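Side-chain contacts in cyclic di-GMP receptor atypical PilZ domain-containing protein (Xanthomonas campestris pv. campestris, PDB 3RQA), which is of unknown function but probably acts as an atypical PilZ receptor for cyclic di-GMP, and assembles into a tetramer through a helical bundle: residues T103-W106 / I111-A114; L128-P131 / E137-Q140; V145-S150 / W156-F161. One frame throughout, in Å; residues are numbered along the deposited sequence.

All three contacts join antiparallel hairpin strands of one barrel-like sheet. Contact 1 is the most deeply buried; contacts 2 and 3 are each partly exposed. Contacts 2 and 3 share strand 139-150, using opposite ends of it without touching, whereas contacts 1 and 3 abut through neighbouring strands 110-115 and 155-161. Trp-106 of contact 1 packs on Leu-129 and Leu-139 of contact 2, and helices 165-185 and 42-55 adjoin this cluster. Chemistry follows position: half of contact 2 is leucine, and it alone reaches a second subunit, while contacts 1 and 3 each add an arginine. Asp-15 forms a salt bridge with Arg-112 and a hydrogen bond with Trp-158 NE1; Glu-17 pairs with Arg-160.

Contact 1: residues T103-W106 / I111-A114; sequences TVHW and IRLA
His-105 and Arg-112 form a hydrogen-bonded antiparallel pair, with His-105 N donating to Arg-112 O and Arg-112 N to His-105 O, both at 2.9 Å. A water extends this backbone pairing: it donates to Thr-103 O (2.7 Å) and accepts from Ala-114 N (2.8 Å). Arg-112 runs straight to CD and then bends (chi3 82°), which carries its guanidinium across to the histidine. His-105 CB lies 3.7 Å above the centre of that plane, and the imidazole, inclined 27° to it, brings ND1 to 3.5 Å from Arg-112 NH1. A long chain with a flat end suits this place: that end packs against His-105 CB while NH1 makes a salt bridge with Asp-15.

The apolar contacts centre on Ile-111. Its CD1 meets Val-104 CB at 3.7 Å and lies over one face of the Trp-106 ring, while Val-104 CG1 packs beside Leu-113 CB. Branched residues fill such a buried strand face well. Strand 24-34 flanks the hairpin through hydrogen bonds to Val-104 and Trp-106, strand 155-161 through hydrogen bonds to Ile-111 and Leu-113. Helix 12-19 lies on the His-105 and Arg-112 face, and Trp-106 meets His-175 of helix 165-185.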
ATOM      1  N   THR C 103      -5.561 -29.403   7.929  1.00 35.82           N
ATOM      2  CA  THR C 103      -4.495 -30.324   7.596  1.00 36.45           C
ATOM      3  C   THR C 103      -4.749 -30.711   6.153  1.00 34.24           C
ATOM      4  O   THR C 103      -5.874 -31.044   5.782  1.00 34.56           O
ATOM      5  CB  THR C 103      -4.531 -31.571   8.490  1.00 38.57           C
ATOM      6  OG1 THR C 103      -4.389 -31.173   9.861  1.00 41.16           O
ATOM      7  CG2 THR C 103      -3.400 -32.521   8.118  1.00 38.68           C
ATOM      8  N   VAL C 104      -3.708 -30.630   5.336  1.00 31.94           N
ATOM      9  CA  VAL C 104      -3.823 -30.947   3.922  1.00 30.24           C
ATOM     10  C   VAL C 104      -2.630 -31.783   3.456  1.00 30.79           C
ATOM     11  O   VAL C 104      -1.605 -31.844   4.134  1.00 31.15           O
ATOM     12  CB  VAL C 104      -3.885 -29.640   3.076  1.00 30.04           C
ATOM     13  CG1 VAL C 104      -4.918 -28.694   3.662  1.00 27.50           C
ATOM     14  CG2 VAL C 104      -2.514 -28.959   3.044  1.00 30.27           C
ATOM     15  N   HIS C 105      -2.791 -32.441   2.309  1.00 28.41           N
ATOM     16  CA  HIS C 105      -1.733 -33.234   1.714  1.00 28.94           C
ATOM     17  C   HIS C 105      -1.534 -32.567   0.363  1.00 26.99           C
ATOM     18  O   HIS C 105      -2.380 -32.658  -0.532  1.00 28.74           O
ATOM     19  CB  HIS C 105      -2.147 -34.696   1.547  1.00 31.92           C
ATOM     20  CG  HIS C 105      -0.994 -35.652   1.595  1.00 35.61           C
ATOM     21  ND1 HIS C 105      -1.009 -36.872   0.955  1.00 39.78           N
ATOM     22  CD2 HIS C 105       0.211 -35.564   2.207  1.00 37.15           C
ATOM     23  CE1 HIS C 105       0.139 -37.493   1.169  1.00 39.37           C
ATOM     24  NE2 HIS C 105       0.895 -36.720   1.925  1.00 38.11           N
ATOM     25  N   TRP C 106      -0.394 -31.906   0.228  1.00 26.12           N
ATOM     26  CA  TRP C 106      -0.061 -31.125  -0.954  1.00 23.85           C
ATOM     27  C   TRP C 106       1.121 -31.623  -1.793  1.00 24.71           C
ATOM     28  O   TRP C 106       2.208 -31.872  -1.269  1.00 25.60           O
ATOM     29  CB  TRP C 106       0.205 -29.691  -0.470  1.00 21.63           C
ATOM     30  CG  TRP C 106       0.301 -28.618  -1.489  1.00 21.17           C
ATOM     31  CD1 TRP C 106      -0.075 -28.677  -2.801  1.00 21.67           C
ATOM     32  CD2 TRP C 106       0.728 -27.271  -1.252  1.00 21.40           C
ATOM     33  NE1 TRP C 106       0.086 -27.448  -3.396  1.00 21.28           N
ATOM     34  CE2 TRP C 106       0.578 -26.566  -2.466  1.00 21.70           C
ATOM     35  CE3 TRP C 106       1.222 -26.592  -0.129  1.00 20.19           C
ATOM     36  CZ2 TRP C 106       0.907 -25.204  -2.590  1.00 21.20           C
ATOM     37  CZ3 TRP C 106       1.552 -25.238  -0.253  1.00 21.81           C
ATOM     38  CH2 TRP C 106       1.392 -24.561  -1.475  1.00 20.28           C
ATOM     39  N   ILE C 111      -4.057 -31.455  -4.313  1.00 24.23           N
ATOM     40  CA  ILE C 111      -4.145 -31.397  -2.864  1.00 24.28           C
ATOM     41  C   ILE C 111      -5.374 -32.112  -2.294  1.00 26.26           C
ATOM     42  O   ILE C 111      -6.421 -32.208  -2.932  1.00 26.19           O
ATOM     43  CB  ILE C 111      -4.140 -29.903  -2.395  1.00 26.28           C
ATOM     44  CG1 ILE C 111      -4.077 -29.806  -0.872  1.00 26.88           C
ATOM     45  CG2 ILE C 111      -5.376 -29.186  -2.918  1.00 24.44           C
ATOM     46  CD1 ILE C 111      -3.823 -28.380  -0.378  1.00 28.16           C
ATOM     47  N   ARG C 112      -5.213 -32.637  -1.087  1.00 26.79           N
ATOM     48  CA  ARG C 112      -6.282 -33.315  -0.376  1.00 27.41           C
ATOM     49  C   ARG C 112      -6.533 -32.429   0.830  1.00 28.22           C
ATOM     50  O   ARG C 112      -5.641 -32.254   1.668  1.00 25.97           O
ATOM     51  CB  ARG C 112      -5.828 -34.690   0.094  1.00 29.56           C
ATOM     52  CG  ARG C 112      -6.839 -35.448   0.942  1.00 31.33           C
ATOM     53  CD  ARG C 112      -6.294 -36.835   1.308  1.00 33.40           C
ATOM     54  NE  ARG C 112      -5.384 -36.801   2.452  1.00 37.58           N
ATOM     55  CZ  ARG C 112      -4.335 -37.608   2.610  1.00 40.13           C
ATOM     56  NH1 ARG C 112      -4.039 -38.524   1.692  1.00 39.50           N
ATOM     57  NH2 ARG C 112      -3.588 -37.511   3.699  1.00 40.82           N
ATOM     58  N   LEU C 113      -7.732 -31.853   0.898  1.00 26.86           N
ATOM     59  CA  LEU C 113      -8.098 -30.974   2.000  1.00 28.82           C
ATOM     60  C   LEU C 113      -9.560 -31.158   2.394  1.00 30.41           C
ATOM     61  O   LEU C 113     -10.364 -31.701   1.621  1.00 32.00           O
ATOM     62  CB  LEU C 113      -7.825 -29.515   1.612  1.00 27.40           C
ATOM     63  CG  LEU C 113      -8.501 -28.982   0.345  1.00 32.34           C
ATOM     64  CD1 LEU C 113      -9.963 -28.672   0.613  1.00 29.27           C
ATOM     65  CD2 LEU C 113      -7.778 -27.728  -0.119  1.00 29.28           C
ATOM     66  N   ALA C 114      -9.901 -30.710   3.598  1.00 30.22           N
ATOM     67  CA  ALA C 114     -11.267 -30.813   4.097  1.00 32.98           C
ATOM     68  C   ALA C 114     -12.094 -29.622   3.607  1.00 34.64           C
ATOM     69  O   ALA C 114     -11.583 -28.512   3.478  1.00 35.69           O
ATOM     70  CB  ALA C 114     -11.261 -30.864   5.616  1.00 33.54           C
TER
HETATM   71  O   HOH W   1      -8.139 -29.524   5.470  1.00 35.74           O

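Contact 2: residues L128-P131 / E137-Q140; sequences LLQP and ELLQ
Leu-128 and Gln-140 form a non-hydrogen-bonded antiparallel pair whose side chains lie alongside each other and point the same way. From CB of Gln-140, CG stands anti to the carbonyl carbon (chi1 -63°), and the chain runs extended from there beside the leucine. CG approaches Leu-128 CG at 3.9 Å, and CD lies against both CG and CD1 of the same leucine. At the tip, Gln-140 OE1 lies 3.8 Å from Leu-128 CG and NE2 4.2 Å from Leu-128 CD1. Glutamine suits this partly exposed place, since its methylenes and amide can pack along leucine where Asp-38 and Pro-39 also touch it.

The next pair is held by the backbone, with Leu-139 N donating to Leu-129 O over a short, nearly straight 2.6 Å and Leu-129 N to Leu-139 O over 2.9 Å. Beyond it, Leu-138 CD2 crosses to Gln-130 CB at 3.5 Å. Pro-131 has no N-H to continue the ladder, and its CD meets Glu-137 O instead, at 3.4 Å. The CB of Glu-137 points away from segment 128-131, and OE1 makes a salt bridge with Arg-90 of the second subunit, besides accepting a weak bond from Leu-138 N. The buried Leu-139 packs on helix 42-55.

This is a beta hairpin whose strand pairing ends near its connecting loop, within the antiparallel barrel that marks a PilZ domain.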
ATOM      1  N   LEU C 128      -7.863 -22.466  -2.786  1.00 25.99           N
ATOM      2  CA  LEU C 128      -7.312 -21.234  -2.211  1.00 27.62           C
ATOM      3  C   LEU C 128      -6.382 -21.636  -1.078  1.00 28.19           C
ATOM      4  O   LEU C 128      -6.736 -22.469  -0.242  1.00 26.73           O
ATOM      5  CB  LEU C 128      -8.419 -20.303  -1.697  1.00 29.34           C
ATOM      6  CG  LEU C 128      -9.026 -19.375  -2.764  1.00 32.20           C
ATOM      7  CD1 LEU C 128      -9.696 -20.208  -3.853  1.00 34.48           C
ATOM      8  CD2 LEU C 128     -10.045 -18.440  -2.124  1.00 32.81           C
ATOM      9  N   LEU C 129      -5.186 -21.048  -1.068  1.00 27.75           N
ATOM     10  CA  LEU C 129      -4.172 -21.373  -0.076  1.00 26.57           C
ATOM     11  C   LEU C 129      -3.365 -20.143   0.353  1.00 26.45           C
ATOM     12  O   LEU C 129      -3.046 -19.289  -0.476  1.00 25.11           O
ATOM     13  CB  LEU C 129      -3.207 -22.383  -0.700  1.00 27.79           C
ATOM     14  CG  LEU C 129      -2.969 -23.819  -0.236  1.00 32.10           C
ATOM     15  CD1 LEU C 129      -4.270 -24.562   0.004  1.00 30.66           C
ATOM     16  CD2 LEU C 129      -2.134 -24.510  -1.319  1.00 31.21           C
ATOM     17  N   GLN C 130      -3.033 -20.054   1.638  1.00 24.20           N
ATOM     18  CA  GLN C 130      -2.190 -18.953   2.118  1.00 27.94           C
ATOM     19  C   GLN C 130      -0.854 -19.632   2.377  1.00 26.69           C
ATOM     20  O   GLN C 130      -0.636 -20.211   3.440  1.00 25.15           O
ATOM     21  CB  GLN C 130      -2.703 -18.333   3.420  1.00 27.79           C
ATOM     22  CG  GLN C 130      -1.903 -17.097   3.821  1.00 29.28           C
ATOM     23  CD  GLN C 130      -2.297 -16.543   5.181  1.00 31.87           C
ATOM     24  OE1 GLN C 130      -3.471 -16.476   5.514  1.00 29.41           O
ATOM     25  NE2 GLN C 130      -1.307 -16.123   5.962  1.00 33.91           N
ATOM     26  N   PRO C 131       0.054 -19.569   1.398  1.00 28.61           N
ATOM     27  CA  PRO C 131       1.385 -20.172   1.447  1.00 31.11           C
ATOM     28  C   PRO C 131       2.323 -19.719   2.555  1.00 34.36           C
ATOM     29  O   PRO C 131       2.974 -20.544   3.201  1.00 35.59           O
ATOM     30  CB  PRO C 131       1.946 -19.866   0.058  1.00 29.14           C
ATOM     31  CG  PRO C 131       1.354 -18.538  -0.241  1.00 30.44           C
ATOM     32  CD  PRO C 131      -0.085 -18.722   0.200  1.00 29.30           C
ATOM     33  N   GLU C 137      -1.344 -13.121   1.668  1.00 34.96           N
ATOM     34  CA  GLU C 137      -1.692 -13.231   0.260  1.00 33.39           C
ATOM     35  C   GLU C 137      -2.044 -14.676  -0.058  1.00 32.60           C
ATOM     36  O   GLU C 137      -1.459 -15.613   0.490  1.00 27.65           O
ATOM     37  CB  GLU C 137      -0.544 -12.763  -0.637  1.00 34.77           C
ATOM     38  CG  GLU C 137      -0.887 -12.811  -2.118  1.00 37.85           C
ATOM     39  CD  GLU C 137      -1.901 -11.758  -2.537  1.00 40.49           C
ATOM     40  OE1 GLU C 137      -2.955 -11.629  -1.876  1.00 41.37           O
ATOM     41  OE2 GLU C 137      -1.641 -11.055  -3.539  1.00 43.53           O
ATOM     42  N   LEU C 138      -3.005 -14.858  -0.950  1.00 32.28           N
ATOM     43  CA  LEU C 138      -3.429 -16.204  -1.292  1.00 31.58           C
ATOM     44  C   LEU C 138      -2.968 -16.696  -2.645  1.00 30.12           C
ATOM     45  O   LEU C 138      -2.870 -15.945  -3.611  1.00 28.85           O
ATOM     46  CB  LEU C 138      -4.956 -16.312  -1.196  1.00 32.92           C
ATOM     47  CG  LEU C 138      -5.546 -15.919   0.168  1.00 35.42           C
ATOM     48  CD1 LEU C 138      -7.057 -16.167   0.188  1.00 37.18           C
ATOM     49  CD2 LEU C 138      -4.869 -16.728   1.255  1.00 36.44           C
ATOM     50  N   LEU C 139      -2.647 -17.980  -2.681  1.00 31.39           N
ATOM     51  CA  LEU C 139      -2.249 -18.637  -3.906  1.00 31.88           C
ATOM     52  C   LEU C 139      -3.559 -19.284  -4.382  1.00 33.11           C
ATOM     53  O   LEU C 139      -4.185 -20.044  -3.633  1.00 32.34           O
ATOM     54  CB  LEU C 139      -1.201 -19.713  -3.615  1.00 29.86           C
ATOM     55  CG  LEU C 139      -0.688 -20.538  -4.805  1.00 31.84           C
ATOM     56  CD1 LEU C 139       0.195 -19.665  -5.716  1.00 30.54           C
ATOM     57  CD2 LEU C 139       0.093 -21.746  -4.292  1.00 30.61           C
ATOM     58  N   GLN C 140      -4.004 -18.957  -5.591  1.00 31.12           N
ATOM     59  CA  GLN C 140      -5.224 -19.568  -6.099  1.00 33.78           C
ATOM     60  C   GLN C 140      -4.832 -20.439  -7.266  1.00 32.68           C
ATOM     61  O   GLN C 140      -4.110 -19.997  -8.153  1.00 38.09           O
ATOM     62  CB  GLN C 140      -6.238 -18.518  -6.557  1.00 35.02           C
ATOM     63  CG  GLN C 140      -6.731 -17.609  -5.448  1.00 40.04           C
ATOM     64  CD  GLN C 140      -8.112 -17.040  -5.735  1.00 41.57           C
ATOM     65  OE1 GLN C 140      -8.639 -16.245  -4.960  1.00 44.84           O
ATOM     66  NE2 GLN C 140      -8.706 -17.456  -6.844  1.00 42.51           N
TER

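Contact 3: residues V145-S150 / W156-F161; sequences VLASAS and WLWLRF
Leu-146 and Ala-147 both face Trp-158, a classic beta bulge that puts one extra residue into strand 139-150. Trp-158 O receives Leu-146 N at 2.8 Å and, more weakly, Ala-147 N at 3.5 Å, while Trp-158 N donates to Ala-147 O. Leu-146 is turned toward strand 155-161 and crosses Arg-160 at about a right angle. Its CD2 sits 3.3 Å above the guanidinium plane of Arg-160, offset toward the rim, and its CG meets Arg-160 CB. An apolar methyl can lie over this face while the charge is probably balanced by the salt bridge of NE with Glu-17.

Past the bulge the regular ladder of a beta hairpin resumes, here forming one side of the PilZ barrel. With CG anti to the carbonyl carbon (chi1 -78°), the Trp-158 indole lies along strand 139-150, where small alanines suit it: Ala-147 CB comes within 3.9 Å of Trp-158 CE3, and Ala-149 CB lies 4.3 Å from Trp-158 CZ3. Ala-147 O sits at the ring edge, 3.4 Å from Trp-158 CE3, and the indole NE1 is hydrogen-bonded to Asp-15.

On the other face, Val-145 CG2 and Leu-159 CD1 press together at a tight 3.5 Å, and both residues touch Phe-33 of strand 24-34. Further along, Ser-148 OG approaches Leu-157 CD1 and shares a hydrogen bond with a water 2.6 Å away; that water also donates to Trp-156 O.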
ATOM      1  N   VAL C 145     -12.252 -31.618  -9.122  1.00 29.66           N
ATOM      2  CA  VAL C 145     -12.428 -32.590  -8.054  1.00 30.41           C
ATOM      3  C   VAL C 145     -12.287 -34.000  -8.629  1.00 30.13           C
ATOM      4  O   VAL C 145     -13.061 -34.397  -9.503  1.00 29.55           O
ATOM      5  CB  VAL C 145     -13.828 -32.460  -7.405  1.00 31.08           C
ATOM      6  CG1 VAL C 145     -13.997 -33.516  -6.316  1.00 30.16           C
ATOM      7  CG2 VAL C 145     -14.010 -31.058  -6.836  1.00 30.98           C
ATOM      8  N   LEU C 146     -11.290 -34.739  -8.145  1.00 29.58           N
ATOM      9  CA  LEU C 146     -11.051 -36.114  -8.581  1.00 30.86           C
ATOM     10  C   LEU C 146     -11.910 -37.047  -7.734  1.00 31.00           C
ATOM     11  O   LEU C 146     -12.533 -37.976  -8.250  1.00 32.60           O
ATOM     12  CB  LEU C 146      -9.586 -36.522  -8.375  1.00 33.82           C
ATOM     13  CG  LEU C 146      -8.406 -35.954  -9.161  1.00 35.04           C
ATOM     14  CD1 LEU C 146      -7.170 -36.758  -8.788  1.00 34.45           C
ATOM     15  CD2 LEU C 146      -8.633 -36.059 -10.646  1.00 36.19           C
ATOM     16  N   ALA C 147     -11.918 -36.800  -6.425  1.00 29.60           N
ATOM     17  CA  ALA C 147     -12.689 -37.614  -5.500  1.00 29.15           C
ATOM     18  C   ALA C 147     -13.270 -36.792  -4.359  1.00 31.13           C
ATOM     19  O   ALA C 147     -12.716 -35.758  -3.971  1.00 31.70           O
ATOM     20  CB  ALA C 147     -11.828 -38.716  -4.943  1.00 29.72           C
ATOM     21  N   SER C 148     -14.387 -37.279  -3.827  1.00 30.13           N
ATOM     22  CA  SER C 148     -15.106 -36.649  -2.730  1.00 32.38           C
ATOM     23  C   SER C 148     -15.617 -37.751  -1.807  1.00 34.71           C
ATOM     24  O   SER C 148     -16.343 -38.652  -2.244  1.00 35.08           O
ATOM     25  CB  SER C 148     -16.294 -35.848  -3.265  1.00 30.43           C
ATOM     26  OG  SER C 148     -16.998 -35.219  -2.213  1.00 30.93           O
ATOM     27  N   ALA C 149     -15.234 -37.682  -0.538  1.00 34.87           N
ATOM     28  CA  ALA C 149     -15.649 -38.684   0.425  1.00 37.65           C
ATOM     29  C   ALA C 149     -15.597 -38.157   1.846  1.00 39.33           C
ATOM     30  O   ALA C 149     -14.967 -37.137   2.123  1.00 37.51           O
ATOM     31  CB  ALA C 149     -14.778 -39.928   0.299  1.00 37.94           C
ATOM     32  N   SER C 150     -16.262 -38.872   2.744  1.00 41.83           N
ATOM     33  CA  SER C 150     -16.313 -38.493   4.148  1.00 43.48           C
ATOM     34  C   SER C 150     -15.625 -39.536   5.019  1.00 44.72           C
ATOM     35  O   SER C 150     -15.505 -40.700   4.639  1.00 44.30           O
ATOM     36  CB  SER C 150     -17.773 -38.325   4.580  1.00 44.54           C
ATOM     37  OG  SER C 150     -17.881 -38.165   5.983  1.00 48.16           O
ATOM     38  N   TRP C 156     -13.997 -34.818   2.635  1.00 39.30           N
ATOM     39  CA  TRP C 156     -12.675 -34.660   2.039  1.00 38.12           C
ATOM     40  C   TRP C 156     -12.728 -34.609   0.529  1.00 37.27           C
ATOM     41  O   TRP C 156     -13.494 -35.329  -0.111  1.00 38.00           O
ATOM     42  CB  TRP C 156     -11.723 -35.776   2.484  1.00 38.41           C
ATOM     43  CG  TRP C 156     -11.377 -35.696   3.943  1.00 40.31           C
ATOM     44  CD1 TRP C 156     -12.009 -36.327   4.977  1.00 41.34           C
ATOM     45  CD2 TRP C 156     -10.335 -34.912   4.529  1.00 40.18           C
ATOM     46  NE1 TRP C 156     -11.423 -35.987   6.175  1.00 41.33           N
ATOM     47  CE2 TRP C 156     -10.392 -35.118   5.929  1.00 41.80           C
ATOM     48  CE3 TRP C 156      -9.356 -34.056   4.010  1.00 40.66           C
ATOM     49  CZ2 TRP C 156      -9.505 -34.497   6.818  1.00 40.98           C
ATOM     50  CZ3 TRP C 156      -8.474 -33.439   4.889  1.00 41.45           C
ATOM     51  CH2 TRP C 156      -8.555 -33.665   6.282  1.00 41.71           C
ATOM     52  N   LEU C 157     -11.898 -33.734  -0.024  1.00 34.10           N
ATOM     53  CA  LEU C 157     -11.803 -33.525  -1.453  1.00 31.64           C
ATOM     54  C   LEU C 157     -10.386 -33.768  -1.932  1.00 31.59           C
ATOM     55  O   LEU C 157      -9.424 -33.424  -1.250  1.00 31.78           O
ATOM     56  CB  LEU C 157     -12.194 -32.081  -1.798  1.00 30.22           C
ATOM     57  CG  LEU C 157     -13.645 -31.710  -2.116  1.00 31.84           C
ATOM     58  CD1 LEU C 157     -14.631 -32.693  -1.501  1.00 30.19           C
ATOM     59  CD2 LEU C 157     -13.890 -30.296  -1.631  1.00 29.72           C
ATOM     60  N   TRP C 158     -10.274 -34.381  -3.099  1.00 29.54           N
ATOM     61  CA  TRP C 158      -8.992 -34.626  -3.736  1.00 30.17           C
ATOM     62  C   TRP C 158      -9.091 -33.760  -4.978  1.00 29.21           C
ATOM     63  O   TRP C 158      -9.922 -34.005  -5.853  1.00 30.99           O
ATOM     64  CB  TRP C 158      -8.833 -36.100  -4.123  1.00 29.93           C
ATOM     65  CG  TRP C 158      -8.473 -36.983  -2.972  1.00 30.51           C
ATOM     66  CD1 TRP C 158      -7.256 -37.565  -2.730  1.00 31.04           C
ATOM     67  CD2 TRP C 158      -9.328 -37.384  -1.897  1.00 30.31           C
ATOM     68  NE1 TRP C 158      -7.306 -38.300  -1.573  1.00 31.34           N
ATOM     69  CE2 TRP C 158      -8.563 -38.208  -1.038  1.00 30.92           C
ATOM     70  CE3 TRP C 158     -10.670 -37.127  -1.573  1.00 30.71           C
ATOM     71  CZ2 TRP C 158      -9.093 -38.779   0.125  1.00 31.38           C
ATOM     72  CZ3 TRP C 158     -11.199 -37.697  -0.414  1.00 29.32           C
ATOM     73  CH2 TRP C 158     -10.409 -38.513   0.420  1.00 30.53           C
ATOM     74  N   LEU C 159      -8.273 -32.722  -5.033  1.00 28.35           N
ATOM     75  CA  LEU C 159      -8.278 -31.811  -6.161  1.00 29.87           C
ATOM     76  C   LEU C 159      -6.997 -31.941  -6.996  1.00 29.70           C
ATOM     77  O   LEU C 159      -5.894 -31.999  -6.455  1.00 28.66           O
ATOM     78  CB  LEU C 159      -8.410 -30.364  -5.676  1.00 29.24           C
ATOM     79  CG  LEU C 159      -9.604 -29.856  -4.852  1.00 33.02           C
ATOM     80  CD1 LEU C 159     -10.896 -30.151  -5.574  1.00 31.73           C
ATOM     81  CD2 LEU C 159      -9.601 -30.479  -3.482  1.00 33.11           C
ATOM     82  N   ARG C 160      -7.158 -31.977  -8.316  1.00 31.58           N
ATOM     83  CA  ARG C 160      -6.021 -32.059  -9.225  1.00 31.55           C
ATOM     84  C   ARG C 160      -5.913 -30.701  -9.908  1.00 30.71           C
ATOM     85  O   ARG C 160      -6.872 -30.256 -10.546  1.00 28.92           O
ATOM     86  CB  ARG C 160      -6.244 -33.141 -10.283  1.00 35.06           C
ATOM     87  CG  ARG C 160      -5.052 -33.306 -11.213  1.00 39.66           C
ATOM     88  CD  ARG C 160      -5.479 -33.335 -12.658  1.00 43.76           C
ATOM     89  NE  ARG C 160      -6.154 -34.578 -13.019  1.00 48.12           N
ATOM     90  CZ  ARG C 160      -7.323 -34.634 -13.653  1.00 48.74           C
ATOM     91  NH1 ARG C 160      -7.951 -33.515 -13.988  1.00 46.58           N
ATOM     92  NH2 ARG C 160      -7.854 -35.810 -13.967  1.00 48.49           N
ATOM     93  N   PHE C 161      -4.760 -30.044  -9.771  1.00 27.21           N
ATOM     94  CA  PHE C 161      -4.573 -28.726 -10.375  1.00 26.30           C
ATOM     95  C   PHE C 161      -4.613 -28.814 -11.895  1.00 25.25           C
ATOM     96  O   PHE C 161      -4.199 -29.814 -12.476  1.00 23.84           O
ATOM     97  CB  PHE C 161      -3.226 -28.084  -9.958  1.00 25.14           C
ATOM     98  CG  PHE C 161      -2.997 -28.034  -8.459  1.00 25.68           C
ATOM     99  CD1 PHE C 161      -3.947 -27.471  -7.608  1.00 22.37           C
ATOM    100  CD2 PHE C 161      -1.826 -28.557  -7.906  1.00 23.81           C
ATOM    101  CE1 PHE C 161      -3.741 -27.434  -6.229  1.00 23.61           C
ATOM    102  CE2 PHE C 161      -1.605 -28.527  -6.529  1.00 25.00           C
ATOM    103  CZ  PHE C 161      -2.564 -27.966  -5.689  1.00 24.82           C
TER
HETATM  104  O   HOH W   2     -16.571 -34.983   0.353  1.00 34.92           O